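Local atomic coordinates of thiol-disulfide oxidoreductase (Bacteroides thetaiotaomicron, PDB entry 3FW2), a protein that is a putative thiol-disulfide oxidoreductase of the TlpA-like family, this chain being its C-terminal thioredoxin-like domain. Residues S15-N18 with E22-T25; L37-A42 with S55-I60; E59-Y64 with L93-V98. One frame throughout, in Å; residues are numbered along the deposited sequence. Where two conformers were deposited one is given.

Interaction 1 (S15-N18 with E22-T25); sequences SLPN and EKIT
N18 and E22 face each other at the turn of a short antiparallel beta hairpin, and their side chains slant across one another with the amide and carboxylate planes 66° apart. The N18 carboxamide leans toward the opposite strand because CG stands between the backbone N and the carbonyl carbon (chi1 70°). This brings N18 OD1 within 2.9 Å of E22 N, which approaches from above the plane of the amide. N18 ND2 then makes a nearly straight 2.8 Å bond to E22 OE2; the oxygen lies close to the amide plane but is itself met from above the carboxylate. E22 was modelled in two conformers, so this last bond belongs to one of them. Between the backbones, N18 N donates to E22 O at 2.9 Å. Farther along, the hydrogen-bonded pair L16 and I24 closes with L16 N to I24 O at 3.1 Å and I24 N to L16 O at 2.8 Å.

P17 and K23 form the neighbouring non-hydrogen-bonded pair, and their side chains run alongside each other on one face, P17 CD lying 4.0 Å from K23 CD. A bend at chi2 (-64°) folds the lysine chain along the proline, where K23 NZ donates to a water 3.0 Å away; the water in turn donates to S15 O at 2.7 Å. The other face carries L16 and I24, both of which pack on V98 of strand 96-98. With an alanine at N18, E22 N would probably lose its side-chain acceptor, and both E22 OE2 and E96 OE2 the amide they share. Through N18 ND2 one neutral amide thus meets two carboxylates, which may partly offset their mutual repulsion, at least in this conformer of E22, where the hairpin meets strand 96-98.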
loop_
_atom_site.group_PDB
_atom_site.type_symbol
_atom_site.label_atom_id
_atom_site.label_comp_id
_atom_site.label_asym_id
_atom_site.label_seq_id
_atom_site.Cartn_x
_atom_site.Cartn_y
_atom_site.Cartn_z
ATOM N N SER A 15 -13.871 13.630 1.393
ATOM C CA SER A 15 -13.893 14.588 2.455
ATOM C C SER A 15 -13.073 14.011 3.573
ATOM O O SER A 15 -13.479 13.045 4.208
ATOM C CB SER A 15 -15.330 14.844 2.933
ATOM O OG SER A 15 -15.384 15.686 4.081
ATOM N N LEU A 16 -11.926 14.622 3.817
ATOM C CA LEU A 16 -10.871 14.055 4.623
ATOM C C LEU A 16 -10.279 15.073 5.570
ATOM O O LEU A 16 -10.051 16.234 5.160
ATOM C CB LEU A 16 -9.773 13.523 3.665
ATOM C CG LEU A 16 -10.177 12.337 2.791
ATOM C CD1 LEU A 16 -9.180 12.071 1.632
ATOM C CD2 LEU A 16 -10.409 11.066 3.606
ATOM N N PRO A 17 -9.965 14.659 6.803
ATOM C CA PRO A 17 -9.482 15.635 7.801
ATOM C C PRO A 17 -8.002 15.988 7.691
ATOM O O PRO A 17 -7.178 15.087 7.451
ATOM C CB PRO A 17 -9.748 14.920 9.127
ATOM C CG PRO A 17 -9.651 13.462 8.806
ATOM C CD PRO A 17 -10.168 13.325 7.408
ATOM N N ASN A 18 -7.691 17.265 7.809
ATOM C CA ASN A 18 -6.330 17.766 7.893
ATOM C C ASN A 18 -5.756 17.590 9.305
ATOM O O ASN A 18 -6.397 16.931 10.141
ATOM C CB ASN A 18 -6.221 19.181 7.348
ATOM C CG ASN A 18 -6.900 20.216 8.223
ATOM O OD1 ASN A 18 -7.284 19.928 9.358
ATOM N ND2 ASN A 18 -6.995 21.449 7.698
ATOM N N GLU A 22 -10.004 19.436 10.387
ATOM C CA GLU A 22 -10.983 20.099 9.519
ATOM C C GLU A 22 -11.152 19.249 8.259
ATOM O O GLU A 22 -10.175 18.824 7.654
ATOM C CB GLU A 22 -10.527 21.486 9.071
ATOM C CG GLU A 22 -9.951 22.489 10.076
ATOM C CD GLU A 22 -9.164 23.577 9.303
ATOM O OE1 GLU A 22 -9.826 24.375 8.604
ATOM O OE2 GLU A 22 -7.913 23.605 9.308
ATOM N N LYS A 23 -12.400 18.997 7.856
ATOM C CA LYS A 23 -12.641 18.210 6.636
ATOM C C LYS A 23 -12.363 19.024 5.379
ATOM O O LYS A 23 -12.878 20.116 5.203
ATOM C CB LYS A 23 -14.074 17.634 6.578
ATOM C CG LYS A 23 -14.402 16.706 7.736
ATOM C CD LYS A 23 -13.562 15.458 7.778
ATOM C CE LYS A 23 -14.036 14.505 8.878
ATOM N NZ LYS A 23 -15.065 13.517 8.384
ATOM N N ILE A 24 -11.563 18.464 4.478
ATOM C CA ILE A 24 -11.168 19.137 3.274
ATOM C C ILE A 24 -11.737 18.359 2.097
ATOM O O ILE A 24 -11.652 17.111 2.074
ATOM C CB ILE A 24 -9.616 19.122 3.116
ATOM C CG1 ILE A 24 -8.941 19.801 4.294
ATOM C CG2 ILE A 24 -9.157 19.707 1.787
ATOM C CD1 ILE A 24 -9.370 21.297 4.492
ATOM N N THR A 25 -12.237 19.082 1.107
ATOM C CA THR A 25 -12.769 18.522 -0.125
ATOM C C THR A 25 -12.105 19.308 -1.278
ATOM O O THR A 25 -11.438 20.310 -1.049
ATOM C CB THR A 25 -14.306 18.662 -0.296
ATOM O OG1 THR A 25 -14.621 20.022 -0.595
ATOM C CG2 THR A 25 -15.097 18.192 0.976
HETATM O O HOH W 1 -13.357 11.836 6.581
#

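Interaction 2 (L37-A42 with S55-I60); sequences LINFWA and SELREI
L57 of helix 48-64 pushes both of its methyl groups against strand 35-41, one on N39 and the other on L37. The closer fit is at N39: L57 CD1 sits almost straight above the carboxamide carbon, 3.5 Å from N39 CG, and touches N39 OD1 at 3.6 Å and N39 CB at 3.6 Å. The methyl therefore lies over the flat face of the amide, away from its hydrogen-bonding rim. In N39, CG stands between the backbone N and the carbonyl carbon (chi1 76°), and chi2 of 102° turns the flat of the amide to the methyl. L57 CD2, the second branch, meets L37 CD2 at 3.8 Å, an ordinary van der Waals distance for two methyls.

Away from this three-residue patch the packing slackens. I60, one turn on from L57, also points toward the strand, yet I60 CG2 stays 4.7 Å from L37 CD2; the I60 side chain packs instead on M72 of the adjacent strand 70-76. No hydrogen bond crosses between the segments. The more exposed flank of the helix turns to other partners, E56 bonding the backbone of G136 at the start of helix 136-149. An acetate ion, probably from the crystallisation liquor, lies about 4 Å from the L57 side chain.

The two elements open the beta-alpha-beta unit 35-41, 48-64 and 70-76 of the thioredoxin fold, with the helix lying over the parallel strands. In thioredoxins the redox motif sits at the junction between this strand and this helix; here no cysteine occurs between the two segments. The contact itself is apolar apart from one amide presented by its face, which implies that dispersion and exclusion of water, rather than directional bonds, join helix and sheet at this point.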
loop_
_atom_site.group_PDB
_atom_site.type_symbol
_atom_site.label_atom_id
_atom_site.label_comp_id
_atom_site.label_asym_id
_atom_site.label_seq_id
_atom_site.Cartn_x
_atom_site.Cartn_y
_atom_site.Cartn_z
ATOM N N LEU A 37 -3.836 19.148 -7.957
ATOM C CA LEU A 37 -2.915 18.034 -8.000
ATOM C C LEU A 37 -2.954 17.342 -6.652
ATOM O O LEU A 37 -2.594 17.930 -5.638
ATOM C CB LEU A 37 -1.502 18.528 -8.262
ATOM C CG LEU A 37 -0.433 17.430 -8.315
ATOM C CD1 LEU A 37 -0.611 16.427 -9.470
ATOM C CD2 LEU A 37 0.950 18.057 -8.415
ATOM N N ILE A 38 -3.383 16.084 -6.682
ATOM C CA ILE A 38 -3.578 15.256 -5.474
ATOM C C ILE A 38 -2.528 14.182 -5.475
ATOM O O ILE A 38 -2.408 13.461 -6.485
ATOM C CB ILE A 38 -4.929 14.589 -5.428
ATOM C CG1 ILE A 38 -6.069 15.626 -5.411
ATOM C CG2 ILE A 38 -5.048 13.716 -4.197
ATOM C CD1 ILE A 38 -7.478 14.949 -5.399
ATOM N N ASN A 39 -1.667 14.165 -4.442
ATOM C CA ASN A 39 -0.648 13.117 -4.308
ATOM C C ASN A 39 -0.974 12.169 -3.157
ATOM O O ASN A 39 -1.406 12.593 -2.054
ATOM C CB ASN A 39 0.757 13.685 -4.204
ATOM C CG ASN A 39 1.063 14.291 -2.832
ATOM O OD1 ASN A 39 1.763 13.671 -1.979
ATOM N ND2 ASN A 39 0.577 15.456 -2.614
ATOM N N PHE A 40 -0.762 10.897 -3.397
ATOM C CA PHE A 40 -1.030 9.856 -2.421
ATOM C C PHE A 40 0.296 9.223 -1.949
ATOM O O PHE A 40 1.201 8.972 -2.751
ATOM C CB PHE A 40 -1.849 8.731 -3.039
ATOM C CG PHE A 40 -3.257 9.124 -3.447
ATOM C CD1 PHE A 40 -4.308 8.979 -2.578
ATOM C CD2 PHE A 40 -3.498 9.689 -4.668
ATOM C CE1 PHE A 40 -5.609 9.330 -2.950
ATOM C CE2 PHE A 40 -4.812 10.055 -5.022
ATOM C CZ PHE A 40 -5.834 9.860 -4.145
ATOM N N TRP A 41 0.397 8.982 -0.641
ATOM C CA TRP A 41 1.648 8.544 -0.047
ATOM C C TRP A 41 1.333 7.927 1.313
ATOM O O TRP A 41 0.179 7.920 1.766
ATOM C CB TRP A 41 2.581 9.751 0.154
ATOM C CG TRP A 41 2.099 10.752 1.159
ATOM C CD1 TRP A 41 1.043 11.612 1.026
ATOM C CD2 TRP A 41 2.600 10.945 2.492
ATOM N NE1 TRP A 41 0.877 12.342 2.168
ATOM C CE2 TRP A 41 1.802 11.957 3.090
ATOM C CE3 TRP A 41 3.651 10.397 3.215
ATOM C CZ2 TRP A 41 2.045 12.426 4.382
ATOM C CZ3 TRP A 41 3.887 10.845 4.492
ATOM C CH2 TRP A 41 3.073 11.835 5.072
ATOM N N ALA A 42 2.362 7.432 1.985
ATOM C CA ALA A 42 2.256 7.071 3.391
ATOM C C ALA A 42 3.602 7.079 4.057
ATOM O O ALA A 42 4.639 6.746 3.446
ATOM C CB ALA A 42 1.634 5.670 3.577
ATOM N N SER A 55 10.571 15.057 -3.884
ATOM C CA SER A 55 11.487 16.069 -4.449
ATOM C C SER A 55 10.780 16.865 -5.532
ATOM O O SER A 55 10.881 18.094 -5.627
ATOM C CB SER A 55 12.765 15.403 -5.037
ATOM O OG SER A 55 13.500 14.724 -4.005
ATOM N N GLU A 56 10.060 16.165 -6.403
ATOM C CA GLU A 56 9.352 16.821 -7.499
ATOM C C GLU A 56 8.212 17.726 -7.035
ATOM O O GLU A 56 8.030 18.837 -7.551
ATOM C CB GLU A 56 8.817 15.764 -8.483
ATOM C CG GLU A 56 9.953 15.038 -9.198
ATOM C CD GLU A 56 9.465 14.053 -10.247
ATOM O OE1 GLU A 56 8.421 14.332 -10.840
ATOM O OE2 GLU A 56 10.082 13.002 -10.489
ATOM N N LEU A 57 7.461 17.251 -6.061
ATOM C CA LEU A 57 6.313 17.969 -5.516
ATOM C C LEU A 57 6.783 19.175 -4.731
ATOM O O LEU A 57 6.174 20.247 -4.819
ATOM C CB LEU A 57 5.482 17.013 -4.635
ATOM C CG LEU A 57 4.717 15.913 -5.337
ATOM C CD1 LEU A 57 4.190 14.879 -4.378
ATOM C CD2 LEU A 57 3.596 16.508 -6.236
ATOM N N ARG A 58 7.904 19.072 -3.996
ATOM C CA ARG A 58 8.427 20.261 -3.288
ATOM C C ARG A 58 8.783 21.362 -4.276
ATOM O O ARG A 58 8.615 22.537 -3.963
ATOM C CB ARG A 58 9.673 19.938 -2.455
ATOM C CG ARG A 58 9.410 19.168 -1.191
ATOM C CD ARG A 58 10.661 19.044 -0.307
ATOM N NE ARG A 58 10.550 17.839 0.514
ATOM C CZ ARG A 58 11.065 16.640 0.248
ATOM N NH1 ARG A 58 11.866 16.432 -0.811
ATOM N NH2 ARG A 58 10.811 15.632 1.093
ATOM N N GLU A 59 9.296 20.975 -5.469
ATOM C CA GLU A 59 9.630 21.975 -6.491
ATOM C C GLU A 59 8.412 22.642 -7.075
ATOM O O GLU A 59 8.410 23.853 -7.301
ATOM C CB GLU A 59 10.461 21.393 -7.618
ATOM C CG GLU A 59 11.862 21.172 -7.211
ATOM C CD GLU A 59 12.706 22.442 -7.349
ATOM O OE1 GLU A 59 12.772 23.263 -6.397
ATOM O OE2 GLU A 59 13.321 22.604 -8.429
ATOM N N ILE A 60 7.352 21.863 -7.332
ATOM C CA ILE A 60 6.098 22.425 -7.796
ATOM C C ILE A 60 5.499 23.394 -6.771
ATOM O O ILE A 60 5.068 24.469 -7.116
ATOM C CB ILE A 60 5.126 21.279 -8.211
ATOM C CG1 ILE A 60 5.727 20.589 -9.461
ATOM C CG2 ILE A 60 3.712 21.800 -8.436
ATOM C CD1 ILE A 60 5.404 19.127 -9.672
#

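Interaction 3 (E59-Y64 with L93-V98); sequences EIYKKY and LDWEQV
The carbonyl oxygen of D94 accepts a hydrogen bond from a water at 2.8 Å, and the same water is hydrogen-bonded to Y61 OH at 3.2 Å. The water bridges a gap that the hydroxyl does not close itself: Y61 OH is 3.5 Å from D94 O, with no direct hydrogen bond. The Y61 ring lies against the D94-W95 backbone, with W95 N over one of its faces and offset toward the rim. Over the same face, D94 CB comes 3.6 Å from Y61 CE2. Setting CG anti to the backbone N (chi1 173°) sends the phenol out from helix 48-64 to lie across this loop.

W95 approaches from deeper in the fold. Its CE3 meets Y61 CB at 3.9 Å, and the tyrosine ring and the six-membered indole ring are inclined obliquely, their planes 49° apart. Q97 NE2 donates to W95 O at 3.1 Å from well above the carbonyl plane, and lies over the rim of one indole face. M72 of strand 70-76 touches both aromatic side chains.

Helix 48-64 is thus fastened to the approach to edge strand 96-98. The contact is mixed: the tyrosine buries carbon against loop and indole, which implies that its hydroxyl, at the outer margin, reaches the D94 carbonyl by way of a water rather than directly.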
loop_
_atom_site.group_PDB
_atom_site.type_symbol
_atom_site.label_atom_id
_atom_site.label_comp_id
_atom_site.label_asym_id
_atom_site.label_seq_id
_atom_site.Cartn_x
_atom_site.Cartn_y
_atom_site.Cartn_z
ATOM N N GLU A 59 9.296 20.975 -5.469
ATOM C CA GLU A 59 9.630 21.975 -6.491
ATOM C C GLU A 59 8.412 22.642 -7.075
ATOM O O GLU A 59 8.410 23.853 -7.301
ATOM C CB GLU A 59 10.461 21.393 -7.618
ATOM C CG GLU A 59 11.862 21.172 -7.211
ATOM C CD GLU A 59 12.706 22.442 -7.349
ATOM O OE1 GLU A 59 12.772 23.263 -6.397
ATOM O OE2 GLU A 59 13.321 22.604 -8.429
ATOM N N ILE A 60 7.352 21.863 -7.332
ATOM C CA ILE A 60 6.098 22.425 -7.796
ATOM C C ILE A 60 5.499 23.394 -6.771
ATOM O O ILE A 60 5.068 24.469 -7.116
ATOM C CB ILE A 60 5.126 21.279 -8.211
ATOM C CG1 ILE A 60 5.727 20.589 -9.461
ATOM C CG2 ILE A 60 3.712 21.800 -8.436
ATOM C CD1 ILE A 60 5.404 19.127 -9.672
ATOM N N TYR A 61 5.502 23.008 -5.505
ATOM C CA TYR A 61 4.894 23.834 -4.453
ATOM C C TYR A 61 5.699 25.122 -4.350
ATOM O O TYR A 61 5.117 26.216 -4.207
ATOM C CB TYR A 61 4.921 23.061 -3.123
ATOM C CG TYR A 61 4.459 23.881 -1.936
ATOM C CD1 TYR A 61 3.138 24.234 -1.804
ATOM C CD2 TYR A 61 5.348 24.283 -0.961
ATOM C CE1 TYR A 61 2.685 24.980 -0.713
ATOM C CE2 TYR A 61 4.898 25.050 0.150
ATOM C CZ TYR A 61 3.555 25.372 0.240
ATOM O OH TYR A 61 3.055 26.140 1.295
ATOM N N LYS A 62 7.021 25.006 -4.419
ATOM C CA LYS A 62 7.861 26.203 -4.264
ATOM C C LYS A 62 7.524 27.204 -5.359
ATOM O O LYS A 62 7.457 28.415 -5.093
ATOM C CB LYS A 62 9.346 25.848 -4.252
ATOM C CG LYS A 62 10.265 27.026 -4.035
ATOM C CD LYS A 62 11.594 26.619 -3.384
ATOM C CE LYS A 62 12.746 27.480 -3.873
ATOM N NZ LYS A 62 14.068 27.195 -3.199
ATOM N N LYS A 63 7.281 26.713 -6.570
ATOM C CA LYS A 63 6.999 27.568 -7.715
ATOM C C LYS A 63 5.554 28.067 -7.735
ATOM O O LYS A 63 5.302 29.195 -8.184
ATOM C CB LYS A 63 7.299 26.793 -9.010
ATOM C CG LYS A 63 7.161 27.611 -10.275
ATOM C CD LYS A 63 7.796 26.935 -11.481
ATOM C CE LYS A 63 7.895 27.960 -12.617
ATOM N NZ LYS A 63 7.991 27.300 -13.957
ATOM N N TYR A 64 4.601 27.269 -7.244
ATOM C CA TYR A 64 3.180 27.569 -7.442
ATOM C C TYR A 64 2.355 27.783 -6.199
ATOM O O TYR A 64 1.112 27.721 -6.264
ATOM C CB TYR A 64 2.512 26.486 -8.298
ATOM C CG TYR A 64 3.082 26.353 -9.683
ATOM C CD1 TYR A 64 2.772 27.280 -10.667
ATOM C CD2 TYR A 64 3.948 25.320 -10.016
ATOM C CE1 TYR A 64 3.299 27.163 -11.951
ATOM C CE2 TYR A 64 4.490 25.207 -11.302
ATOM C CZ TYR A 64 4.145 26.128 -12.268
ATOM O OH TYR A 64 4.636 26.032 -13.561
ATOM N N LEU A 93 6.491 18.585 3.946
ATOM C CA LEU A 93 5.285 18.411 3.087
ATOM C C LEU A 93 4.337 19.564 3.421
ATOM O O LEU A 93 3.352 19.401 4.171
ATOM C CB LEU A 93 4.668 17.041 3.377
ATOM C CG LEU A 93 5.620 15.838 3.216
ATOM C CD1 LEU A 93 4.915 14.524 3.556
ATOM C CD2 LEU A 93 6.263 15.741 1.809
ATOM N N ASP A 94 4.630 20.731 2.860
ATOM C CA ASP A 94 4.074 21.977 3.337
ATOM C C ASP A 94 2.739 22.415 2.703
ATOM O O ASP A 94 2.099 23.335 3.188
ATOM C CB ASP A 94 5.085 23.126 3.131
ATOM C CG ASP A 94 6.294 23.041 4.035
ATOM O OD1 ASP A 94 6.222 22.349 5.071
ATOM O OD2 ASP A 94 7.320 23.676 3.630
ATOM N N TRP A 95 2.347 21.758 1.622
ATOM C CA TRP A 95 1.005 21.873 1.059
ATOM C C TRP A 95 0.028 21.144 1.934
ATOM O O TRP A 95 0.405 20.409 2.854
ATOM C CB TRP A 95 0.958 21.360 -0.368
ATOM C CG TRP A 95 1.503 19.963 -0.624
ATOM C CD1 TRP A 95 0.738 18.851 -0.906
ATOM C CD2 TRP A 95 2.873 19.533 -0.770
ATOM N NE1 TRP A 95 1.540 17.774 -1.088
ATOM C CE2 TRP A 95 2.846 18.165 -1.023
ATOM C CE3 TRP A 95 4.134 20.174 -0.653
ATOM C CZ2 TRP A 95 4.005 17.407 -1.188
ATOM C CZ3 TRP A 95 5.275 19.419 -0.791
ATOM C CH2 TRP A 95 5.201 18.049 -1.075
ATOM N N GLU A 96 -1.249 21.383 1.694
ATOM C CA GLU A 96 -2.274 20.810 2.601
ATOM C C GLU A 96 -2.156 19.290 2.628
ATOM O O GLU A 96 -1.915 18.657 1.612
ATOM C CB GLU A 96 -3.669 21.220 2.159
ATOM C CG GLU A 96 -4.813 20.742 3.084
ATOM C CD GLU A 96 -4.722 21.229 4.520
ATOM O OE1 GLU A 96 -3.805 20.808 5.279
ATOM O OE2 GLU A 96 -5.587 22.037 4.894
ATOM N N GLN A 97 -2.353 18.727 3.809
ATOM C CA GLN A 97 -2.199 17.313 4.064
ATOM C C GLN A 97 -3.428 16.774 4.807
ATOM O O GLN A 97 -3.890 17.347 5.811
ATOM C CB GLN A 97 -0.988 17.043 4.913
ATOM C CG GLN A 97 0.297 17.534 4.342
ATOM C CD GLN A 97 0.700 16.805 3.042
ATOM O OE1 GLN A 97 0.475 15.602 2.914
ATOM N NE2 GLN A 97 1.278 17.554 2.092
ATOM N N VAL A 98 -3.964 15.679 4.309
ATOM C CA VAL A 98 -5.103 15.006 4.963
ATOM C C VAL A 98 -4.864 13.510 5.118
ATOM O O VAL A 98 -4.031 12.914 4.393
ATOM C CB VAL A 98 -6.416 15.252 4.175
ATOM C CG1 VAL A 98 -6.792 16.787 4.085
ATOM C CG2 VAL A 98 -6.366 14.594 2.799
HETATM O O HOH W 2 0.239 25.330 2.454
#

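How the interactions relate
Interaction 2 lies nearest the middle of the domain and is buried and without a hydrogen bond across it; interaction 3, centred about 7 Å away, uses the same helix 48-64 but meets the loop leading to the sheet edge, where one water bridges the two. W95 ties them together, its CH2 lying 3.7 Å from L57 CB. Interaction 1 is peripheral, a local hairpin held mostly by backbone bonds and polar side chains, its centre about 17 Å from that of interaction 3. It nevertheless reaches strand 96-98, where L16 O packs 3.5 Å from V98 CG1. From core to surface, methyl packing thus gives way to aromatic contact with a water bridge, then to amide-carboxylate pairing.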